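Local structure of CurD (Moorea producens 3L, 5KP7) at residues A32-G37 / A83-D88; L44-Q49 / R383-M388; L70-P75 / R427-A432; G195-L200 / M322-F327. The protein probably catalyses an HMG-CoA synthase-like condensation of acyl groups, and binds 4'-phosphopantetheine, the thiol-bearing arm of acyl carriers and coenzyme A. The protein carries 3 engineered substitutions. All blocks are in the same frame, centred on the assembly; numbering follows the deposited sequence. Where two conformers were deposited one is given.

Contact 1: A32-G37 / A83-D88; sequences ALSVYG and AKPIID
Ile86 lies against strand 32-36 through the longer of its two branches. Its CG1 rests 3.8 Å from Ser34 CB and 4.1 Å from Ala32 CB, bridging two residues whose side chains leave the same side of the strand. Beyond CG1 the methyl CD1 settles on the backbone, 3.9 Å from Ala32 O. The torsion explains the reach: CG1 is anti to the carbonyl carbon of Ile86 (chi1 -65°), which turns this branch onto the strand. Next to it in the helix, the ring of Pro85 meets the serine hydroxyl, with Pro85 CG 3.4 Å from Ser34 OG. In the conformer described, that hydroxyl is bonded to Ala82 O. The helix is kinked at Pro85, which has no N-H to give; Ile86 N makes only a weak bond to Ala83 O, and Ala82 O, its regular acceptor, is taken by the serine. Replacing Ile86 by an alanine would probably open a gap over Ala32 and Ser34 and weaken the helix's packing on Ala198. The helix runs 143° from the strand direction, their axes 7.2 Å apart. On the far side of the strand Leu33 and Val35 meet helix 325-336. A strand with helices on both faces is what the layered alpha-beta-alpha-beta-alpha thiolase fold provides, helix 75-89 probably being one of its outer helices.

Contact 2: L44-Q49 / R383-M388; sequences LRKLAQ and RYSLSM
Leu47 and Met388 make the tight part of this contact. Their terminal methyls, Leu47 CD1 and Met388 CE, are only 3.4 Å apart, closer than carbon atoms usually pack, and the two side chains cross at a slant. Met388 is bent at its second torsion (chi2 57°), which brings its sulfur over the helix backbone, SD lying 4.0 Å from Leu47 CA, before CE continues to the leucine. The side chain of Leu47 comes about 8 Å from the bound 4'-phosphopantetheine, so this packing is close to the ligand pocket without forming its wall. Helix 44-50 comes after strand 40-43 in the chain, and that strand pairs in parallel with strand 384-385 in a small three-stranded sheet. Ser387 N-caps the next helix, and Glu390 returns a bond to the Ser387 backbone N, as in a capping box. The other half of the contact is wetter and looser. Lys46, extended beyond CG, carries NZ to within 3.2 Å of Leu386 O, approaching from above the carbonyl plane, 47° out of it. Ser385 OG is 3.6 Å from that NZ, and the two are joined through water: one molecule lies 2.7 Å from Lys46 NZ and 2.8 Å from Ser385 OG, while a second bridges both groups and also donates to Leu386 O. The main partner of Ser385 OG is Glu43, to which it is hydrogen-bonded. With a methionine in place of Lys46, both waters would probably lose their amine donor and Leu386 O its direct bond to the helix.

Contact 3: L70-P75 / R427-A432; sequences LPYEDP and RLVLKA
Tyr72 O and Leu430 N join the two segments by their one direct hydrogen bond, 2.8 Å long with an N-H...O angle of 152°, the N coming from above the carbonyl plane of Tyr72, 50° out of it. A water adds a second polar link, donating to Glu73 OE2 at 2.7 Å and to Leu428 O at 2.9 Å. The same OE2 is bonded to Tyr36, while Glu73 OE1 turns back along its own chain and accepts from Leu70 N through its anti lone pair, bracing the type I turn from Leu70 to Glu73. One apolar contact lies beside these bonds: Val429 CG1 is 4.1 Å from Tyr72 CD1, the two side chains pointing the same way. The Tyr72 ring also has Leu70 CB over one face, near the rim, and meets Trp419 edge-to-face. Elsewhere carbon meets oxygen in van der Waals contact. Val429 CB sits 3.3 Å from Tyr72 O. Leu430, its CG anti to the backbone N (chi1 178°), which carries its methyls to Asp74, crosses that residue at about a right angle, CD1 and CD2 each standing 4.0 Å from Asp74 OD2. That oxygen is salt-bridged to Arg438 and bonded to Tyr440, both of strand 437-442, while OD1 caps helix 75-89 at Ser77. Both carboxylates are buried yet well supplied with donors, so they can probably remain ionised; Leu430 O, by contrast, is buried with no partner.

Contact 4: G195-L200 / M322-F327; sequences GAVALL and MGATLF
The Phe327 ring takes a methyl of Leu199 squarely on one face: CD1 is 3.7 Å from the ring centroid, 12° off the normal, a CH-pi contact. The leucine stands at about a right angle to the phenylalanine, so one methyl sits over the ring centre. At the root of the ring, Val197 CG1 touches Phe327 CB at 3.7 Å. The other branch of the valine, CG2, is anti to the carbonyl carbon and reaches Ala324, 3.8 Å from its O and 4.1 Å from its CB. One strand residue thus touches both Ala324, in the 3-10 turn, and Phe327, three residues on in the helix. That start is pinned locally: Met322 O accepts from both Thr325 N and Thr325 OG1, each at 3.1 Å, from the same face of its plane. Asn320, which binds 4'-phosphopantetheine, accepts from Met322 N through OD1. All the touching residues are buried. Strand 195-202 lies between strands 161-168 and 29-36 in the large mixed sheet; helix 325-336, probably one of the central-layer helices of the thiolase fold, covers one face, while Ala196, Ala198 and Leu200 meet helix 75-89 on the other.

How the contacts relate
Contacts 1 and 4 share the large mixed sheet: their strands 29-36 and 195-202 are antiparallel neighbours, their centres about 11 Å apart, and they press helices onto its two faces. Contact 2, about 27 Å from contact 1 centre to centre, sits beside the phosphopantetheine pocket, and contact 3, about 17 Å from contact 1, adds the small C-terminal sheet. Both are tied back to strand 29-36 and its end, contact 3 through Tyr36 and contact 2 through Gly37 O and Arg383. Along the chain contact 1 closes before contact 4 opens, contact 4 nests inside contacts 2 and 3, and contacts 1 to 3 interlace, so in contacts 2 and 3 early segments are held by late ones.

Contact 1: A32-G37 / A83-D88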
# COMPACT_ATOMS: atom_id res chain seq x y z
N ALA A 32 9.81 17.19 1.68
CA ALA A 32 10.03 16.45 2.91
C ALA A 32 9.05 15.30 3.01
O ALA A 32 7.94 15.38 2.48
CB ALA A 32 9.90 17.37 4.12
N LEU A 33 9.51 14.20 3.62
CA LEU A 33 8.69 13.00 3.75
C LEU A 33 8.91 12.45 5.15
O LEU A 33 10.06 12.27 5.58
CB LEU A 33 9.13 11.95 2.71
CG LEU A 33 8.35 10.61 2.61
CD1 LEU A 33 8.61 9.95 1.27
CD2 LEU A 33 8.70 9.63 3.70
N SER A 34 7.82 12.12 5.82
CA SER A 34 7.90 11.57 7.16
C SER A 34 6.87 10.46 7.31
O SER A 34 5.83 10.46 6.63
CB SER A 34 7.75 12.68 8.19
OG SER A 34 7.72 12.17 9.50
N VAL A 35 7.18 9.48 8.17
CA VAL A 35 6.38 8.25 8.29
C VAL A 35 5.97 8.05 9.75
O VAL A 35 6.77 8.35 10.65
CB VAL A 35 7.26 7.04 7.88
CG1 VAL A 35 6.59 5.70 8.22
CG2 VAL A 35 7.63 7.13 6.41
N TYR A 36 4.77 7.52 9.99
CA TYR A 36 4.40 6.97 11.28
C TYR A 36 3.92 5.55 11.05
O TYR A 36 2.89 5.36 10.40
CB TYR A 36 3.36 7.80 11.99
CG TYR A 36 2.91 7.23 13.32
CD1 TYR A 36 3.82 7.04 14.37
CD2 TYR A 36 1.60 6.86 13.55
CE1 TYR A 36 3.41 6.51 15.59
CE2 TYR A 36 1.19 6.34 14.77
CZ TYR A 36 2.11 6.16 15.79
OH TYR A 36 1.75 5.66 17.04
N GLY A 37 4.67 4.58 11.57
CA GLY A 37 4.38 3.16 11.38
C GLY A 37 3.73 2.49 12.58
O GLY A 37 3.84 1.27 12.75
N ALA A 83 3.13 13.77 10.12
CA ALA A 83 3.47 15.10 9.65
C ALA A 83 4.27 15.98 10.63
O ALA A 83 4.92 16.92 10.21
CB ALA A 83 2.20 15.84 9.24
N LYS A 84 4.20 15.66 11.92
CA LYS A 84 4.76 16.54 12.96
C LYS A 84 6.27 16.83 12.74
O LYS A 84 6.67 18.00 12.85
CB LYS A 84 4.46 15.95 14.35
CG LYS A 84 4.99 16.70 15.58
CD LYS A 84 4.40 18.08 15.67
CE LYS A 84 4.49 18.69 17.08
NZ LYS A 84 5.79 18.45 17.76
N PRO A 85 7.07 15.83 12.38
CA PRO A 85 8.49 16.13 12.15
C PRO A 85 8.73 17.10 11.01
O PRO A 85 9.68 17.91 11.10
CB PRO A 85 9.10 14.75 11.85
CG PRO A 85 8.15 13.79 12.45
CD PRO A 85 6.81 14.39 12.26
N ILE A 86 7.88 17.07 9.99
CA ILE A 86 7.96 18.02 8.89
C ILE A 86 7.73 19.44 9.37
O ILE A 86 8.54 20.34 9.10
CB ILE A 86 6.98 17.68 7.76
CG1 ILE A 86 7.37 16.35 7.12
CG2 ILE A 86 6.94 18.82 6.74
CD1 ILE A 86 6.44 15.85 6.04
N ILE A 87 6.64 19.63 10.11
CA ILE A 87 6.26 20.95 10.55
C ILE A 87 7.25 21.48 11.58
O ILE A 87 7.58 22.68 11.56
CB ILE A 87 4.81 20.95 11.12
CG1 ILE A 87 3.80 20.40 10.09
CG2 ILE A 87 4.43 22.36 11.56
CD1 ILE A 87 3.89 21.00 8.71
N ASP A 88 7.73 20.61 12.46
CA ASP A 88 8.70 21.05 13.48
C ASP A 88 9.96 21.67 12.89
O ASP A 88 10.56 22.53 13.55
CB ASP A 88 9.16 19.89 14.34
CG ASP A 88 8.12 19.42 15.35
OD1 ASP A 88 7.11 20.09 15.64
OD2 ASP A 88 8.36 18.33 15.90

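Contact 2: L44-Q49 / R383-M388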
# COMPACT_ATOMS: atom_id res chain seq x y z
N LEU A 44 3.77 -11.86 12.33
CA LEU A 44 2.82 -12.75 11.69
C LEU A 44 3.08 -14.24 11.98
O LEU A 44 2.14 -15.01 11.97
CB LEU A 44 2.70 -12.47 10.20
CG LEU A 44 2.06 -11.10 9.95
CD1 LEU A 44 2.15 -10.80 8.47
CD2 LEU A 44 0.62 -11.02 10.45
N ARG A 45 4.32 -14.61 12.30
CA ARG A 45 4.62 -15.98 12.82
C ARG A 45 3.77 -16.34 14.03
O ARG A 45 3.35 -17.49 14.18
CB ARG A 45 6.10 -16.10 13.20
CG ARG A 45 7.07 -15.98 12.02
CD ARG A 45 8.40 -16.65 12.32
NE ARG A 45 9.32 -16.75 11.18
CZ ARG A 45 10.60 -17.14 11.29
NH1 ARG A 45 11.12 -17.43 12.47
NH2 ARG A 45 11.38 -17.22 10.21
N LYS A 46 3.49 -15.38 14.90
CA LYS A 46 2.58 -15.60 16.03
C LYS A 46 1.14 -15.89 15.60
O LYS A 46 0.49 -16.76 16.19
CB LYS A 46 2.61 -14.42 17.01
CG LYS A 46 3.97 -14.19 17.64
CD LYS A 46 3.93 -13.10 18.69
CE LYS A 46 5.33 -12.58 18.93
NZ LYS A 46 5.36 -11.63 20.06
N LEU A 47 0.66 -15.18 14.57
CA LEU A 47 -0.66 -15.42 13.98
C LEU A 47 -0.72 -16.81 13.33
O LEU A 47 -1.67 -17.56 13.58
CB LEU A 47 -1.02 -14.33 12.95
CG LEU A 47 -2.41 -14.33 12.29
CD1 LEU A 47 -3.47 -14.04 13.33
CD2 LEU A 47 -2.55 -13.29 11.18
N ALA A 48 0.30 -17.16 12.55
CA ALA A 48 0.40 -18.50 11.94
C ALA A 48 0.35 -19.62 12.99
O ALA A 48 -0.43 -20.57 12.83
CB ALA A 48 1.67 -18.62 11.11
N GLN A 49 1.17 -19.50 14.04
CA GLN A 49 1.17 -20.47 15.15
C GLN A 49 -0.21 -20.59 15.79
O GLN A 49 -0.68 -21.69 16.06
CB GLN A 49 2.19 -20.07 16.23
CG GLN A 49 3.63 -20.31 15.80
CD GLN A 49 4.66 -19.59 16.67
OE1 GLN A 49 4.39 -18.56 17.28
NE2 GLN A 49 5.87 -20.14 16.71
N ARG A 383 8.82 -0.10 18.21
CA ARG A 383 7.41 -0.36 18.51
C ARG A 383 7.24 -1.54 19.47
O ARG A 383 8.10 -2.46 19.53
CB ARG A 383 6.64 -0.65 17.21
CG ARG A 383 6.67 0.52 16.23
CD ARG A 383 6.06 0.19 14.88
NE ARG A 383 6.82 -0.90 14.27
CZ ARG A 383 6.42 -1.63 13.23
NH1 ARG A 383 5.27 -1.35 12.63
NH2 ARG A 383 7.18 -2.65 12.81
N TYR A 384 6.11 -1.53 20.17
CA TYR A 384 5.75 -2.62 21.08
C TYR A 384 5.39 -3.87 20.29
O TYR A 384 4.65 -3.81 19.33
CB TYR A 384 4.56 -2.21 21.93
CG TYR A 384 4.23 -3.14 23.07
CD1 TYR A 384 3.32 -4.18 22.90
CD2 TYR A 384 4.80 -2.97 24.33
CE1 TYR A 384 2.99 -5.03 23.94
CE2 TYR A 384 4.47 -3.82 25.38
CZ TYR A 384 3.57 -4.84 25.17
OH TYR A 384 3.23 -5.71 26.21
N SER A 385 5.97 -5.01 20.68
CA SER A 385 5.68 -6.27 20.00
C SER A 385 4.55 -6.98 20.73
O SER A 385 4.78 -7.49 21.84
CB SER A 385 6.93 -7.16 19.97
OG SER A 385 6.64 -8.33 19.22
N LEU A 386 3.36 -7.04 20.13
CA LEU A 386 2.18 -7.63 20.77
C LEU A 386 2.25 -9.16 20.87
O LEU A 386 2.69 -9.81 19.94
CB LEU A 386 0.92 -7.33 19.96
CG LEU A 386 0.50 -5.85 19.86
CD1 LEU A 386 -0.53 -5.69 18.77
CD2 LEU A 386 -0.03 -5.35 21.19
N SER A 387 1.78 -9.70 21.99
CA SER A 387 1.49 -11.13 22.06
C SER A 387 0.17 -11.37 21.35
O SER A 387 -0.63 -10.44 21.09
CB SER A 387 1.37 -11.59 23.51
OG SER A 387 0.24 -11.03 24.13
N MET A 388 -0.09 -12.63 21.05
CA MET A 388 -1.36 -12.97 20.41
C MET A 388 -2.55 -12.69 21.36
O MET A 388 -3.64 -12.29 20.91
CB MET A 388 -1.31 -14.43 19.93
CG MET A 388 -2.25 -14.75 18.81
SD MET A 388 -2.10 -13.77 17.31
CE MET A 388 -3.76 -14.03 16.70
O HOH W 1 4.43 -9.58 17.88
O HOH W 2 7.67 -10.48 20.73

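Contact 3: L70-P75 / R427-A432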
# COMPACT_ATOMS: atom_id res chain seq x y z
N LEU A 70 -3.91 1.22 18.16
CA LEU A 70 -4.58 1.10 19.47
C LEU A 70 -5.94 1.79 19.45
O LEU A 70 -6.21 2.60 18.58
CB LEU A 70 -3.69 1.71 20.56
CG LEU A 70 -2.48 0.94 21.08
CD1 LEU A 70 -2.95 -0.19 22.00
CD2 LEU A 70 -1.62 0.37 19.99
N PRO A 71 -6.81 1.49 20.44
CA PRO A 71 -8.13 2.17 20.48
C PRO A 71 -8.06 3.68 20.66
O PRO A 71 -8.92 4.41 20.16
CB PRO A 71 -8.87 1.45 21.62
CG PRO A 71 -8.22 0.11 21.67
CD PRO A 71 -6.75 0.34 21.37
N TYR A 72 -6.95 4.14 21.24
CA TYR A 72 -6.70 5.55 21.42
C TYR A 72 -5.84 6.13 20.30
O TYR A 72 -5.11 7.10 20.49
CB TYR A 72 -6.11 5.81 22.82
CG TYR A 72 -4.95 4.92 23.21
CD1 TYR A 72 -3.67 5.12 22.68
CD2 TYR A 72 -5.13 3.82 24.07
CE1 TYR A 72 -2.61 4.30 23.04
CE2 TYR A 72 -4.07 3.00 24.41
CZ TYR A 72 -2.83 3.25 23.90
OH TYR A 72 -1.79 2.42 24.28
N GLU A 73 -5.95 5.53 19.10
CA GLU A 73 -5.39 6.12 17.90
C GLU A 73 -6.43 6.00 16.81
O GLU A 73 -7.32 5.12 16.85
CB GLU A 73 -4.12 5.37 17.47
CG GLU A 73 -3.01 5.38 18.51
CD GLU A 73 -1.79 4.68 17.98
OE1 GLU A 73 -1.79 3.42 17.97
OE2 GLU A 73 -0.83 5.39 17.52
N ASP A 74 -6.34 6.91 15.84
CA ASP A 74 -7.21 6.88 14.69
C ASP A 74 -6.45 7.46 13.49
O ASP A 74 -5.26 7.78 13.61
CB ASP A 74 -8.56 7.55 15.05
CG ASP A 74 -8.48 9.06 15.13
OD1 ASP A 74 -7.42 9.62 14.81
OD2 ASP A 74 -9.52 9.67 15.50
N PRO A 75 -7.08 7.58 12.32
CA PRO A 75 -6.33 8.09 11.18
C PRO A 75 -5.85 9.52 11.34
O PRO A 75 -4.85 9.87 10.76
CB PRO A 75 -7.30 7.91 10.01
CG PRO A 75 -8.15 6.78 10.43
CD PRO A 75 -8.36 6.97 11.90
N ARG A 427 3.87 12.24 21.14
CA ARG A 427 2.91 11.54 20.26
C ARG A 427 1.53 12.09 20.46
O ARG A 427 1.12 12.31 21.61
CB ARG A 427 2.83 10.07 20.66
CG ARG A 427 4.06 9.25 20.35
CD ARG A 427 4.02 8.69 18.94
NE ARG A 427 5.18 7.87 18.77
CZ ARG A 427 5.21 6.56 18.95
NH1 ARG A 427 4.11 5.88 19.23
NH2 ARG A 427 6.36 5.92 18.82
N LEU A 428 0.77 12.24 19.37
CA LEU A 428 -0.63 12.54 19.50
C LEU A 428 -1.44 11.23 19.63
O LEU A 428 -1.20 10.25 18.89
CB LEU A 428 -1.13 13.37 18.31
CG LEU A 428 -2.45 14.09 18.56
CD1 LEU A 428 -2.23 15.30 19.46
CD2 LEU A 428 -3.15 14.47 17.27
N VAL A 429 -2.40 11.25 20.54
CA VAL A 429 -3.35 10.16 20.73
C VAL A 429 -4.78 10.72 20.75
O VAL A 429 -5.00 11.92 21.02
CB VAL A 429 -3.07 9.29 21.99
CG1 VAL A 429 -1.71 8.63 21.89
CG2 VAL A 429 -3.18 10.09 23.26
N LEU A 430 -5.73 9.82 20.50
CA LEU A 430 -7.16 10.11 20.65
C LEU A 430 -7.56 9.95 22.11
O LEU A 430 -7.52 8.84 22.66
CB LEU A 430 -8.03 9.17 19.76
CG LEU A 430 -9.55 9.32 19.85
CD1 LEU A 430 -10.04 10.65 19.30
CD2 LEU A 430 -10.21 8.14 19.16
N LYS A 431 -7.96 11.07 22.74
CA LYS A 431 -8.36 11.10 24.14
C LYS A 431 -9.81 10.71 24.35
O LYS A 431 -10.14 9.96 25.30
CB LYS A 431 -8.13 12.50 24.72
CG LYS A 431 -8.43 12.64 26.20
CD LYS A 431 -8.22 14.10 26.62
CE LYS A 431 -7.82 14.23 28.06
NZ LYS A 431 -8.77 13.73 29.07
N ALA A 432 -10.68 11.22 23.48
CA ALA A 432 -12.12 11.06 23.67
C ALA A 432 -12.85 11.49 22.41
O ALA A 432 -12.30 12.21 21.59
CB ALA A 432 -12.62 11.90 24.84
O HOH W 3 -1.52 7.98 17.09

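Contact 4: G195-L200 / M322-F327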
# COMPACT_ATOMS: atom_id res chain seq x y z
N GLY A 195 -0.88 2.83 9.16
CA GLY A 195 0.27 3.68 8.96
C GLY A 195 -0.12 4.95 8.27
O GLY A 195 -1.20 5.06 7.69
N ALA A 196 0.79 5.92 8.33
CA ALA A 196 0.61 7.17 7.61
C ALA A 196 1.93 7.69 7.10
O ALA A 196 2.98 7.50 7.71
CB ALA A 196 -0.05 8.20 8.50
N VAL A 197 1.88 8.32 5.94
CA VAL A 197 3.03 8.96 5.34
C VAL A 197 2.64 10.36 4.93
O VAL A 197 1.65 10.57 4.20
CB VAL A 197 3.64 8.17 4.13
CG1 VAL A 197 4.88 8.91 3.61
CG2 VAL A 197 3.99 6.75 4.53
N ALA A 198 3.43 11.33 5.40
CA ALA A 198 3.22 12.75 5.09
C ALA A 198 4.23 13.26 4.11
O ALA A 198 5.44 12.99 4.26
CB ALA A 198 3.29 13.57 6.36
N LEU A 199 3.74 13.99 3.11
CA LEU A 199 4.58 14.61 2.07
C LEU A 199 4.39 16.11 2.07
O LEU A 199 3.24 16.59 2.00
CB LEU A 199 4.21 14.11 0.67
CG LEU A 199 4.15 12.60 0.44
CD1 LEU A 199 3.81 12.29 -1.01
CD2 LEU A 199 5.43 11.94 0.85
N LEU A 200 5.48 16.86 2.11
CA LEU A 200 5.43 18.29 1.85
C LEU A 200 5.82 18.47 0.41
O LEU A 200 6.86 18.00 0.01
CB LEU A 200 6.38 19.03 2.78
CG LEU A 200 6.42 20.57 2.74
CD1 LEU A 200 5.07 21.12 3.15
CD2 LEU A 200 7.54 21.14 3.56
N MET A 322 -2.65 0.71 2.84
CA MET A 322 -3.60 1.25 1.87
C MET A 322 -3.03 2.37 1.07
O MET A 322 -1.99 2.20 0.47
CB MET A 322 -4.95 1.62 2.52
CG MET A 322 -5.55 0.60 3.40
SD MET A 322 -5.79 -0.89 2.54
CE MET A 322 -5.34 -1.95 3.90
N GLY A 323 -3.63 3.56 1.10
CA GLY A 323 -3.15 4.65 0.26
C GLY A 323 -1.77 5.20 0.55
O GLY A 323 -1.23 5.92 -0.28
N ALA A 324 -1.21 4.89 1.73
CA ALA A 324 0.12 5.30 2.11
C ALA A 324 1.23 4.30 1.68
O ALA A 324 2.41 4.61 1.78
CB ALA A 324 0.19 5.48 3.62
N THR A 325 0.85 3.10 1.24
CA THR A 325 1.85 2.04 1.09
C THR A 325 2.89 2.37 0.04
O THR A 325 4.10 2.17 0.26
CB THR A 325 1.21 0.68 0.77
OG1 THR A 325 0.17 0.41 1.71
CG2 THR A 325 2.26 -0.43 0.84
N LEU A 326 2.48 2.88 -1.11
CA LEU A 326 3.47 3.26 -2.16
C LEU A 326 4.47 4.33 -1.66
O LEU A 326 5.65 4.31 -2.02
CB LEU A 326 2.74 3.75 -3.43
CG LEU A 326 3.61 4.35 -4.54
CD1 LEU A 326 4.57 3.31 -5.07
CD2 LEU A 326 2.71 4.83 -5.68
N PHE A 327 4.00 5.27 -0.83
CA PHE A 327 4.88 6.29 -0.29
C PHE A 327 5.84 5.70 0.72
O PHE A 327 7.01 6.10 0.76
CB PHE A 327 4.10 7.45 0.32
CG PHE A 327 3.22 8.20 -0.68
CD1 PHE A 327 3.51 8.22 -2.03
CD2 PHE A 327 2.12 8.88 -0.22
CE1 PHE A 327 2.70 8.90 -2.94
CE2 PHE A 327 1.31 9.59 -1.12
CZ PHE A 327 1.62 9.59 -2.48